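Local atomic coordinates of epsin-1 (Saccharomyces cerevisiae, PDB entry 5LOZ), a protein that binds phosphoinositide-enriched membranes through its ENTH domain, the part described here, and is required for endocytosis and the localization of actin. Residues 44-49 against 61-66; 48-53 against 86-91; 97-100 against 104-107. All blocks are in the same frame, centred on the assembly; numbering follows the deposited sequence. Where two conformers were deposited one is given.

Contact 1. Residues 44-49 against 61-66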
ATOM      1  N   ASP A  44       6.311   0.245  -8.265  1.00 17.11           N
ATOM      2  CA  ASP A  44       7.632   0.846  -8.048  1.00 17.75           C
ATOM      3  C   ASP A  44       7.605   2.091  -7.130  1.00 16.38           C
ATOM      4  O   ASP A  44       8.496   2.235  -6.275  1.00 15.46           O
ATOM      5  CB  ASP A  44       8.316   1.203  -9.349  1.00 21.18           C
ATOM      6  CG  ASP A  44       9.747   1.708  -9.122  1.00 25.38           C
ATOM      7  OD1 ASP A  44      10.617   0.891  -8.731  1.00 33.48           O
ATOM      8  OD2 ASP A  44       9.978   2.925  -9.299  1.00 34.27           O
ATOM      9  N   MET A  45       6.613   2.965  -7.321  1.00 16.16           N
ATOM     10  CA  MET A  45       6.458   4.142  -6.441  1.00 17.45           C
ATOM     11  C   MET A  45       6.090   3.699  -5.013  1.00 16.24           C
ATOM     12  O   MET A  45       6.608   4.208  -4.053  1.00 14.00           O
ATOM     13  CB  MET A  45       5.390   5.090  -6.990  1.00 17.68           C
ATOM     14  CG  MET A  45       5.194   6.377  -6.125  1.00 22.83           C
ATOM     15  SD  MET A  45       6.734   7.371  -5.863  1.00 35.03           S
ATOM     16  CE  MET A  45       7.439   7.194  -7.459  1.00 25.64           C
ATOM     17  N   LEU A  46       5.206   2.712  -4.907  1.00 14.42           N
ATOM     18  CA  LEU A  46       4.835   2.131  -3.613  1.00 15.74           C
ATOM     19  C   LEU A  46       6.038   1.554  -2.894  1.00 16.10           C
ATOM     20  O   LEU A  46       6.194   1.724  -1.697  1.00 13.72           O
ATOM     21  CB  LEU A  46       3.719   1.060  -3.828  1.00 15.51           C
ATOM     22  CG  LEU A  46       2.252   1.258  -3.439  1.00 19.50           C
ATOM     23  CD1 LEU A  46       1.798   2.704  -3.203  1.00 12.22           C
ATOM     24  CD2 LEU A  46       1.303   0.429  -4.308  1.00 12.87           C
ATOM     25  N   ASP A  47       6.933   0.890  -3.629  1.00 15.08           N
ATOM     26  CA  ASP A  47       8.152   0.382  -3.042  1.00 16.05           C
ATOM     27  C   ASP A  47       9.065   1.495  -2.515  1.00 13.82           C
ATOM     28  O   ASP A  47       9.610   1.381  -1.421  1.00 14.25           O
ATOM     29  CB  ASP A  47       8.947  -0.490  -4.040  1.00 19.71           C
ATOM     30  CG  ASP A  47      10.137  -1.232  -3.364  1.00 25.66           C
ATOM     31  OD1 ASP A  47       9.985  -1.770  -2.221  1.00 33.82           O
ATOM     32  OD2 ASP A  47      11.210  -1.297  -3.994  1.00 33.99           O
ATOM     33  N   LYS A  48       9.240   2.547  -3.309  1.00 14.37           N
ATOM     34  CA  LYS A  48       9.963   3.734  -2.856  1.00 15.44           C
ATOM     35  C   LYS A  48       9.381   4.346  -1.585  1.00 13.78           C
ATOM     36  O   LYS A  48      10.112   4.708  -0.696  1.00 15.68           O
ATOM     37  CB  LYS A  48      10.039   4.797  -3.960  1.00 17.76           C
ATOM     38  CG  LYS A  48      11.006   4.421  -5.086  1.00 21.98           C
ATOM     39  CD  LYS A  48      10.726   5.188  -6.349  1.00 25.81           C
ATOM     40  CE  LYS A  48      11.767   4.872  -7.423  1.00 30.52           C
ATOM     41  NZ  LYS A  48      11.238   5.277  -8.755  1.00 33.01           N
ATOM     42  N   ARG A  49       8.073   4.476  -1.519  1.00 14.25           N
ATOM     43  CA  ARG A  49       7.425   5.124  -0.380  1.00 14.88           C
ATOM     44  C   ARG A  49       7.654   4.300   0.906  1.00 16.98           C
ATOM     45  O   ARG A  49       7.961   4.840   1.957  1.00 16.53           O
ATOM     46  CB  ARG A  49       5.920   5.311  -0.628  1.00 13.38           C
ATOM     47  CG  ARG A  49       5.527   6.308  -1.677  1.00 15.77           C
ATOM     48  CD  ARG A  49       5.934   7.701  -1.322  1.00 16.36           C
ATOM     49  NE  ARG A  49       5.116   8.714  -1.944  1.00 17.24           N
ATOM     50  CZ  ARG A  49       5.486   9.953  -2.227  1.00 18.30           C
ATOM     51  NH1 ARG A  49       6.723  10.370  -2.010  1.00 16.66           N
ATOM     52  NH2 ARG A  49       4.601  10.779  -2.761  1.00 17.85           N
ATOM     53  N   ALA A  61       2.885   4.691   5.846  1.00 10.09           N
ATOM     54  CA  ALA A  61       1.525   4.362   6.221  1.00 10.00           C
ATOM     55  C   ALA A  61       0.596   4.322   5.012  1.00  9.91           C
ATOM     56  O   ALA A  61      -0.163   3.367   4.854  1.00  9.32           O
ATOM     57  CB  ALA A  61       1.007   5.350   7.260  1.00  9.84           C
ATOM     58  N   LYS A  62       0.639   5.357   4.170  1.00  7.68           N
ATOM     59  CA  LYS A  62      -0.321   5.478   3.079  1.00  9.67           C
ATOM     60  C   LYS A  62      -0.043   4.431   1.964  1.00  9.55           C
ATOM     61  O   LYS A  62      -0.973   3.883   1.387  1.00 10.34           O
ATOM     62  CB  LYS A  62      -0.324   6.886   2.524  1.00  8.88           C
ATOM     63  CG  LYS A  62      -0.751   7.929   3.541  1.00 10.45           C
ATOM     64  CD  LYS A  62      -0.569   9.326   3.022  1.00 13.35           C
ATOM     65  CE  LYS A  62      -1.735   9.774   2.147  1.00 11.56           C
ATOM     66  NZ  LYS A  62      -1.591  11.209   1.738  1.00 14.36           N
ATOM     67  N   ALA A  63       1.225   4.161   1.716  1.00  9.01           N
ATOM     68  CA  ALA A  63       1.644   3.127   0.805  1.00  9.54           C
ATOM     69  C   ALA A  63       1.057   1.777   1.256  1.00 10.27           C
ATOM     70  O   ALA A  63       0.503   1.027   0.442  1.00  8.57           O
ATOM     71  CB  ALA A  63       3.135   3.043   0.715  1.00  9.88           C
ATOM     72  N   LEU A  64       1.116   1.506   2.556  1.00  9.88           N
ATOM     73  CA  LEU A  64       0.579   0.271   3.107  1.00 11.23           C
ATOM     74  C   LEU A  64      -0.902   0.207   2.964  1.00 12.24           C
ATOM     75  O   LEU A  64      -1.465  -0.883   2.698  1.00  9.98           O
ATOM     76  CB  LEU A  64       0.999   0.104   4.579  1.00 11.97           C
ATOM     77  CG  LEU A  64       2.476  -0.201   4.886  1.00 11.32           C
ATOM     78  CD1 LEU A  64       2.766  -0.045   6.399  1.00 10.22           C
ATOM     79  CD2 LEU A  64       2.884  -1.622   4.395  1.00 10.64           C
ATOM     80  N   THR A  65      -1.577   1.345   3.114  1.00 10.99           N
ATOM     81  CA  THR A  65      -3.042   1.453   2.879  1.00 11.83           C
ATOM     82  C   THR A  65      -3.407   1.171   1.424  1.00 10.75           C
ATOM     83  O   THR A  65      -4.366   0.450   1.143  1.00 10.04           O
ATOM     84  CB  THR A  65      -3.603   2.851   3.268  1.00 13.49           C
ATOM     85  OG1 THR A  65      -3.290   3.103   4.642  1.00 14.82           O
ATOM     86  CG2 THR A  65      -5.079   2.935   3.077  1.00 15.60           C
ATOM     87  N   VAL A  66      -2.635   1.741   0.508  1.00  9.39           N
ATOM     88  CA  VAL A  66      -2.807   1.470  -0.892  1.00 10.73           C
ATOM     89  C   VAL A  66      -2.585  -0.020  -1.164  1.00 11.47           C
ATOM     90  O   VAL A  66      -3.425  -0.659  -1.829  1.00 11.04           O
ATOM     91  CB  VAL A  66      -1.872   2.341  -1.754  1.00 11.82           C
ATOM     92  CG1 VAL A  66      -1.955   1.959  -3.189  1.00 12.67           C
ATOM     93  CG2 VAL A  66      -2.210   3.825  -1.552  1.00 11.90           C
TER

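Contact 2. Residues 48-53 against 86-91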
ATOM      1  N   LYS A  48       9.240   2.547  -3.309  1.00 14.37           N
ATOM      2  CA  LYS A  48       9.963   3.734  -2.856  1.00 15.44           C
ATOM      3  C   LYS A  48       9.381   4.346  -1.585  1.00 13.78           C
ATOM      4  O   LYS A  48      10.112   4.708  -0.696  1.00 15.68           O
ATOM      5  CB  LYS A  48      10.039   4.797  -3.960  1.00 17.76           C
ATOM      6  CG  LYS A  48      11.006   4.421  -5.086  1.00 21.98           C
ATOM      7  CD  LYS A  48      10.726   5.188  -6.349  1.00 25.81           C
ATOM      8  CE  LYS A  48      11.767   4.872  -7.423  1.00 30.52           C
ATOM      9  NZ  LYS A  48      11.238   5.277  -8.755  1.00 33.01           N
ATOM     10  N   ARG A  49       8.073   4.476  -1.519  1.00 14.25           N
ATOM     11  CA  ARG A  49       7.425   5.124  -0.380  1.00 14.88           C
ATOM     12  C   ARG A  49       7.654   4.300   0.906  1.00 16.98           C
ATOM     13  O   ARG A  49       7.961   4.840   1.957  1.00 16.53           O
ATOM     14  CB  ARG A  49       5.920   5.311  -0.628  1.00 13.38           C
ATOM     15  CG  ARG A  49       5.527   6.308  -1.677  1.00 15.77           C
ATOM     16  CD  ARG A  49       5.934   7.701  -1.322  1.00 16.36           C
ATOM     17  NE  ARG A  49       5.116   8.714  -1.944  1.00 17.24           N
ATOM     18  CZ  ARG A  49       5.486   9.953  -2.227  1.00 18.30           C
ATOM     19  NH1 ARG A  49       6.723  10.370  -2.010  1.00 16.66           N
ATOM     20  NH2 ARG A  49       4.601  10.779  -2.761  1.00 17.85           N
ATOM     21  N   LEU A  50       7.516   2.977   0.778  1.00 16.82           N
ATOM     22  CA  LEU A  50       7.718   2.023   1.877  1.00 18.10           C
ATOM     23  C   LEU A  50       9.105   2.097   2.475  1.00 17.31           C
ATOM     24  O   LEU A  50       9.307   1.808   3.645  1.00 18.12           O
ATOM     25  CB  LEU A  50       7.513   0.585   1.350  1.00 18.72           C
ATOM     26  CG  LEU A  50       6.370  -0.294   1.807  1.00 21.74           C
ATOM     27  CD1 LEU A  50       5.319   0.479   2.477  1.00 13.21           C
ATOM     28  CD2 LEU A  50       5.855  -1.262   0.622  1.00 16.54           C
ATOM     29  N   ASN A  51      10.062   2.457   1.640  1.00 18.95           N
ATOM     30  CA  ASN A  51      11.453   2.520   2.008  1.00 19.02           C
ATOM     31  C   ASN A  51      11.893   3.881   2.508  1.00 19.97           C
ATOM     32  O   ASN A  51      13.054   4.075   2.830  1.00 19.77           O
ATOM     33  CB  ASN A  51      12.343   2.072   0.828  1.00 17.22           C
ATOM     34  CG  ASN A  51      12.439   0.549   0.709  1.00 20.56           C
ATOM     35  OD1 ASN A  51      13.207  -0.084   1.423  1.00 26.52           O
ATOM     36  ND2 ASN A  51      11.640  -0.035  -0.185  1.00 15.96           N
ATOM     37  N   ASP A  52      10.951   4.803   2.665  1.00 20.50           N
ATOM     38  CA  ASP A  52      11.277   6.145   3.155  1.00 21.84           C
ATOM     39  C   ASP A  52      11.676   6.194   4.630  1.00 23.41           C
ATOM     40  O   ASP A  52      11.389   5.289   5.412  1.00 22.63           O
ATOM     41  CB  ASP A  52      10.119   7.093   2.933  1.00 23.69           C
ATOM     42  CG  ASP A  52      10.519   8.320   2.156  1.00 30.37           C
ATOM     43  OD1 ASP A  52      11.589   8.912   2.504  1.00 38.64           O
ATOM     44  OD2 ASP A  52       9.757   8.677   1.205  1.00 35.42           O
ATOM     45  N   LYS A  53      12.319   7.296   5.002  1.00 24.81           N
ATOM     46  CA  LYS A  53      12.824   7.472   6.360  0.60 24.66           C
ATOM     47  C   LYS A  53      11.703   7.798   7.355  1.00 23.86           C
ATOM     48  O   LYS A  53      10.627   8.237   6.967  1.00 24.81           O
ATOM     49  CB  LYS A  53      13.953   8.519   6.406  0.60 25.47           C
ATOM     50  CG  LYS A  53      13.547   9.956   6.115  0.60 27.66           C
ATOM     51  CD  LYS A  53      14.751  10.867   5.782  0.60 29.60           C
ATOM     52  CE  LYS A  53      15.900  10.758   6.791  0.60 31.21           C
ATOM     53  NZ  LYS A  53      17.083   9.999   6.241  0.60 30.52           N
ATOM     54  N   LEU A  86       7.909  -9.269   0.275  1.00 19.91           N
ATOM     55  CA  LEU A  86       7.288  -9.289   1.603  1.00 18.78           C
ATOM     56  C   LEU A  86       8.218  -8.702   2.684  1.00 17.85           C
ATOM     57  O   LEU A  86       7.740  -8.231   3.720  1.00 16.83           O
ATOM     58  CB  LEU A  86       6.909 -10.715   1.986  1.00 18.46           C
ATOM     59  CG  LEU A  86       5.569 -11.037   2.667  1.00 22.74           C
ATOM     60  CD1 LEU A  86       5.774 -12.241   3.623  1.00 22.99           C
ATOM     61  CD2 LEU A  86       4.934  -9.878   3.358  1.00 21.52           C
ATOM     62  N   TYR A  87       9.533  -8.759   2.460  1.00 16.81           N
ATOM     63  CA  TYR A  87      10.510  -8.404   3.496  1.00 16.52           C
ATOM     64  C   TYR A  87      10.302  -7.002   4.005  1.00 14.37           C
ATOM     65  O   TYR A  87      10.289  -6.807   5.175  1.00 16.88           O
ATOM     66  CB  TYR A  87      11.951  -8.555   3.027  1.00 15.81           C
ATOM     67  CG  TYR A  87      12.974  -8.286   4.123  1.00 19.41           C
ATOM     68  CD1 TYR A  87      13.616  -7.067   4.211  1.00 24.98           C
ATOM     69  CD2 TYR A  87      13.240  -9.232   5.105  1.00 20.55           C
ATOM     70  CE1 TYR A  87      14.537  -6.791   5.232  1.00 26.56           C
ATOM     71  CE2 TYR A  87      14.173  -8.972   6.141  1.00 23.27           C
ATOM     72  CZ  TYR A  87      14.804  -7.743   6.188  1.00 21.59           C
ATOM     73  OH  TYR A  87      15.726  -7.507   7.166  1.00 33.10           O
ATOM     74  N   ILE A  88      10.160  -6.031   3.106  1.00 15.71           N
ATOM     75  CA  ILE A  88       9.997  -4.638   3.545  1.00 17.92           C
ATOM     76  C   ILE A  88       8.707  -4.486   4.355  1.00 18.70           C
ATOM     77  O   ILE A  88       8.667  -3.829   5.410  1.00 19.72           O
ATOM     78  CB  ILE A  88       9.991  -3.626   2.376  1.00 18.91           C
ATOM     79  CG1 ILE A  88       9.877  -2.177   2.928  1.00 20.67           C
ATOM     80  CG2 ILE A  88       8.849  -3.896   1.365  1.00 17.49           C
ATOM     81  CD1 ILE A  88      10.837  -1.781   4.049  1.00 20.78           C
ATOM     82  N   ILE A  89       7.677  -5.196   3.928  1.00 17.65           N
ATOM     83  CA  ILE A  89       6.424  -5.137   4.665  1.00 16.96           C
ATOM     84  C   ILE A  89       6.580  -5.719   6.071  1.00 17.08           C
ATOM     85  O   ILE A  89       6.140  -5.125   7.088  1.00 14.16           O
ATOM     86  CB  ILE A  89       5.278  -5.804   3.874  1.00 17.78           C
ATOM     87  CG1 ILE A  89       5.049  -5.041   2.540  1.00 18.95           C
ATOM     88  CG2 ILE A  89       3.995  -5.823   4.728  1.00 15.14           C
ATOM     89  CD1 ILE A  89       4.061  -5.735   1.548  1.00 20.36           C
ATOM     90  N   LYS A  90       7.181  -6.900   6.131  1.00 16.52           N
ATOM     91  CA  LYS A  90       7.331  -7.601   7.393  0.50 17.24           C
ATOM     92  C   LYS A  90       8.185  -6.769   8.357  1.00 15.13           C
ATOM     93  O   LYS A  90       7.791  -6.613   9.477  1.00 16.17           O
ATOM     94  CB  LYS A  90       7.892  -9.019   7.205  0.50 18.18           C
ATOM     95  CG  LYS A  90       9.402  -9.125   7.293  0.50 21.84           C
ATOM     96  CD  LYS A  90       9.852  -9.474   8.684  0.50 26.44           C
ATOM     97  CE  LYS A  90      11.033 -10.433   8.648  0.50 27.18           C
ATOM     98  NZ  LYS A  90      10.831 -11.540   9.620  0.50 27.80           N
ATOM     99  N   THR A  91       9.253  -6.113   7.886  1.00 14.51           N
ATOM    100  CA  THR A  91      10.103  -5.347   8.811  1.00 16.04           C
ATOM    101  C   THR A  91       9.339  -4.168   9.418  1.00 15.29           C
ATOM    102  O   THR A  91       9.644  -3.731  10.545  1.00 17.10           O
ATOM    103  CB  THR A  91      11.434  -4.879   8.219  1.00 16.99           C
ATOM    104  OG1 THR A  91      11.225  -3.875   7.220  1.00 23.33           O
ATOM    105  CG2 THR A  91      12.182  -6.039   7.632  1.00 19.06           C
TER

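Contact 3. Residues 97-100 against 104-107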
ATOM      1  N   HIS A  97       8.367   5.267  15.584  1.00 14.99           N
ATOM      2  CA  HIS A  97       8.481   6.694  15.375  1.00 14.58           C
ATOM      3  C   HIS A  97       7.646   7.450  16.399  1.00 13.57           C
ATOM      4  O   HIS A  97       6.474   7.195  16.569  1.00 13.69           O
ATOM      5  CB  HIS A  97       8.100   7.117  13.955  1.00 15.22           C
ATOM      6  CG  HIS A  97       8.347   8.559  13.678  1.00 12.96           C
ATOM      7  ND1 HIS A  97       9.577   9.044  13.293  1.00 15.59           N
ATOM      8  CD2 HIS A  97       7.523   9.631  13.761  1.00 16.78           C
ATOM      9  CE1 HIS A  97       9.500  10.352  13.134  1.00 15.60           C
ATOM     10  NE2 HIS A  97       8.269  10.740  13.429  1.00 19.06           N
ATOM     11  N   GLU A  98       8.310   8.333  17.131  1.00 12.17           N
ATOM     12  CA  GLU A  98       7.661   9.262  18.042  1.00 12.27           C
ATOM     13  C   GLU A  98       7.875  10.613  17.435  1.00 11.67           C
ATOM     14  O   GLU A  98       9.009  10.933  17.037  1.00 14.73           O
ATOM     15  CB  GLU A  98       8.333   9.160  19.420  1.00 14.95           C
ATOM     16  CG  GLU A  98       7.832  10.154  20.451  1.00 17.77           C
ATOM     17  CD  GLU A  98       8.448   9.930  21.805  1.00 17.82           C
ATOM     18  OE1 GLU A  98       7.845   9.209  22.629  1.00 20.94           O
ATOM     19  OE2 GLU A  98       9.506  10.502  22.068  1.00 25.25           O
ATOM     20  N   ASP A  99       6.818  11.405  17.297  1.00 12.93           N
ATOM     21  CA  ASP A  99       6.982  12.709  16.647  1.00 14.78           C
ATOM     22  C   ASP A  99       7.424  13.776  17.649  1.00 15.98           C
ATOM     23  O   ASP A  99       7.648  13.480  18.831  1.00 15.37           O
ATOM     24  CB  ASP A  99       5.739  13.094  15.817  1.00 14.67           C
ATOM     25  CG  ASP A  99       4.568  13.491  16.653  1.00 13.14           C
ATOM     26  OD1 ASP A  99       4.721  13.584  17.890  1.00 13.70           O
ATOM     27  OD2 ASP A  99       3.463  13.679  16.059  1.00 11.26           O
ATOM     28  N   ASP A 100       7.513  15.015  17.181  1.00 14.64           N
ATOM     29  CA  ASP A 100       7.965  16.114  18.005  0.55 17.05           C
ATOM     30  C   ASP A 100       7.002  16.458  19.146  1.00 18.09           C
ATOM     31  O   ASP A 100       7.369  17.179  20.076  1.00 21.60           O
ATOM     32  CB  ASP A 100       8.254  17.340  17.124  0.55 16.97           C
ATOM     33  CG  ASP A 100       9.422  17.114  16.178  0.55 20.85           C
ATOM     34  OD1 ASP A 100      10.570  16.954  16.679  0.55 22.39           O
ATOM     35  OD2 ASP A 100       9.192  17.132  14.924  0.55 21.21           O
ATOM     36  N   ASP A 104       3.209   8.523  19.569  1.00 14.02           N
ATOM     37  CA  ASP A 104       3.602   7.309  18.867  1.00 13.81           C
ATOM     38  C   ASP A 104       2.812   7.224  17.550  1.00 13.60           C
ATOM     39  O   ASP A 104       1.682   6.747  17.509  1.00 12.78           O
ATOM     40  CB  ASP A 104       3.342   6.079  19.708  1.00 13.82           C
ATOM     41  CG  ASP A 104       3.759   4.772  19.009  1.00 13.49           C
ATOM     42  OD1 ASP A 104       4.175   4.800  17.847  1.00 14.22           O
ATOM     43  OD2 ASP A 104       3.674   3.708  19.628  1.00 18.16           O
ATOM     44  N   GLN A 105       3.418   7.743  16.495  1.00 12.71           N
ATOM     45  CA  GLN A 105       2.866   7.660  15.162  1.00 10.25           C
ATOM     46  C   GLN A 105       3.219   6.341  14.521  1.00 11.27           C
ATOM     47  O   GLN A 105       2.489   5.839  13.665  1.00  9.90           O
ATOM     48  CB  GLN A 105       3.364   8.816  14.299  1.00 11.01           C
ATOM     49  CG  GLN A 105       3.076  10.210  14.854  1.00 11.90           C
ATOM     50  CD  GLN A 105       1.634  10.627  14.772  1.00 12.84           C
ATOM     51  OE1 GLN A 105       0.747   9.835  14.423  1.00 13.45           O
ATOM     52  NE2 GLN A 105       1.369  11.893  15.106  1.00 15.13           N
ATOM     53  N   GLY A 106       4.364   5.774  14.908  1.00 11.86           N
ATOM     54  CA  GLY A 106       4.808   4.484  14.373  1.00 12.83           C
ATOM     55  C   GLY A 106       3.836   3.325  14.527  1.00 11.50           C
ATOM     56  O   GLY A 106       3.843   2.380  13.739  1.00 12.45           O
ATOM     57  N   GLN A 107       2.983   3.392  15.533  1.00 11.39           N
ATOM     58  CA  GLN A 107       1.951   2.365  15.728  1.00 12.36           C
ATOM     59  C   GLN A 107       0.973   2.261  14.543  1.00 12.65           C
ATOM     60  O   GLN A 107       0.428   1.187  14.285  1.00  9.74           O
ATOM     61  CB  GLN A 107       1.180   2.597  17.005  1.00 13.76           C
ATOM     62  CG  GLN A 107       0.271   3.788  16.972  1.00 14.91           C
ATOM     63  CD  GLN A 107      -0.402   4.031  18.293  1.00 18.74           C
ATOM     64  OE1 GLN A 107      -1.270   3.237  18.698  1.00 20.04           O
ATOM     65  NE2 GLN A 107      -0.034   5.141  18.977  1.00 14.62           N
TER
HETATM   66  O   HOH W   1       6.733   4.043  17.545  1.00 15.22           O

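Contact 1. Residues 44-49 against 61-66
Leu46 and Arg49 of helix 36-50 lie against Ala63 and Val66 of helix 57-73, a roughly antiparallel helix pair inside the alpha-alpha superhelix of the ENTH domain. The short axes approach to 9.0 Å at an angle of 142°, and Leu46 and Ala63 have the closest alpha carbons, 5.5 Å apart. Leu46 comes first along the chain and reaches across with both methyls: CD1 and CD2 each meet Val66 CG1 at 3.8 Å, and CD1 also sits 4.0 Å from Ala63 CA. Val66 presents this methyl because CG1 stands opposite its own backbone N (chi1 174°). Thr14 and Val10 also touch Leu46, so the leucine is buried among several parts of the fold. One turn later comes Arg49. Its chain bends at chi2 (-64°) and carries the guanidinium away from residues 61-66; there NE donates to Thr14 OG1 and NH2 to Arg11 O, and the side chain also touches His59 earlier on helix 57-73. The aliphatic start and the hydrogen-bonded end thus serve different neighbours. Against residues 61-66 Arg49 keeps one close carbon pair, its CB on Ala63 CB at 3.8 Å.

Contact 2. Residues 48-53 against 86-91
Two side-chain torsions set the meeting of Ile88 with Leu50 and Asn51. In Ile88, chi1 of -178° places CG1 opposite the backbone N, and chi2 of 50° then turns CD1 towards the end of helix 36-50; in Asn51, chi1 of -81° sets CG opposite its own carbonyl carbon and brings the amide alongside the same isoleucine. Ile88 carries most of this contact, with each of its branches used. CG1 packs 4.0 Å from Leu50 CB, CG2 lies 4.1 Å from Leu50 CD2, and CD1 reaches past the leucine side chain to its carbonyl oxygen, 3.9 Å from Leu50 O. The same CD1 is 3.9 Å from Asn51 OD1, so a methyl group rests against two oxygens of the helix terminus.

Deeper in, Leu50 CD2 approaches Ile89 CG1 at 4.3 Å. Both of these residues are buried: Leu50 also leans on Leu64 and Ile67 of helix 57-73, and Ile89 on Leu116 and Thr117 of helix 106-121. Leu50 thus joins helix 36-50 to helix 57-73, and Ile89 joins helix 86-91 to helix 106-121.

Asn51 is the first residue to leave helical geometry. Its ND2 donates back to Asp47 O, a bond that ties the amide to the last turn and helps to fix its rotation beside Ile88. On the facing helix, Thr91 OG1 donates to Ile88 O at 3.1 Å, joining the threonine to the backbone of Ile88. Across the contact itself the chemistry is apolar, carbon on carbon with a methyl against oxygens, which suggests that close packing and exclusion of water, rather than directed bonds, are what these two segments contribute to each other.

Contact 3. Residues 97-100 against 104-107
His97 O is gripped by two successive backbone N-H groups where the chain turns into helix 106-121. Gly106 N gives the stronger bond, 3.0 Å to His97 O with an N-H...O angle of 165°, lying in the carbonyl plane on a lone pair. Gln105 N adds a weak second bond to His97 O at 3.1 Å, bent to 126°. Gly106 lies very close to His97, their alpha carbons 4.4 Å apart.

A second tie lies further along the loop. Gln105 NE2 donates to Asp99 OD2 at 2.9 Å, almost straight and within the amide plane, yet it meets the carboxylate from above its plane. The bend of the Gln105 chain at chi2 (-73°) carries the amide to Asp99. Asp99 OD1, for its part, accepts from the backbone N of Glu101 and of Ile103, so the one carboxylate ties down both the turn and the glutamine. The His97 ring meets Gln105 CB at its edge, and the ring of Trp57 packs against it.

Water 1 joins the segments again, accepting from His97 N at 2.8 Å and donating to Asp104 OD1 at 2.7 Å. That same OD1 accepts from Gln107 N at 3.0 Å, while OD2 forms a salt bridge with Arg110 in the helix that follows. Gln107 NE2 returns a bond to Asp104 O. An aspartate ahead of the first turn that accepts from a backbone N-H three residues later is typical of a helix N-cap, combined here with a single beta bridge between Glu98 and Asp104.

How the contacts relate
All three contacts fall within the one ENTH domain, a worked example of how apolar packing and polar bonds divide the work in a helical fold. Contacts 1 and 2 share Lys48 and Arg49; their centres lie 8 Å apart, and they touch where Leu50 CD1 packs 3.8 Å from Ala63 CB. Both use helix 36-50, which packs on helix 57-73 in contact 1, about 4 Å from the centre of the fold, and on helix 86-91 in the partly buried contact 2. Contact 3 comes later in the chain, at the surface, its centre about 17 Å from that of contact 2, and touches neither. It orders the loop between helices 86-91 and 106-121 by polar bonds.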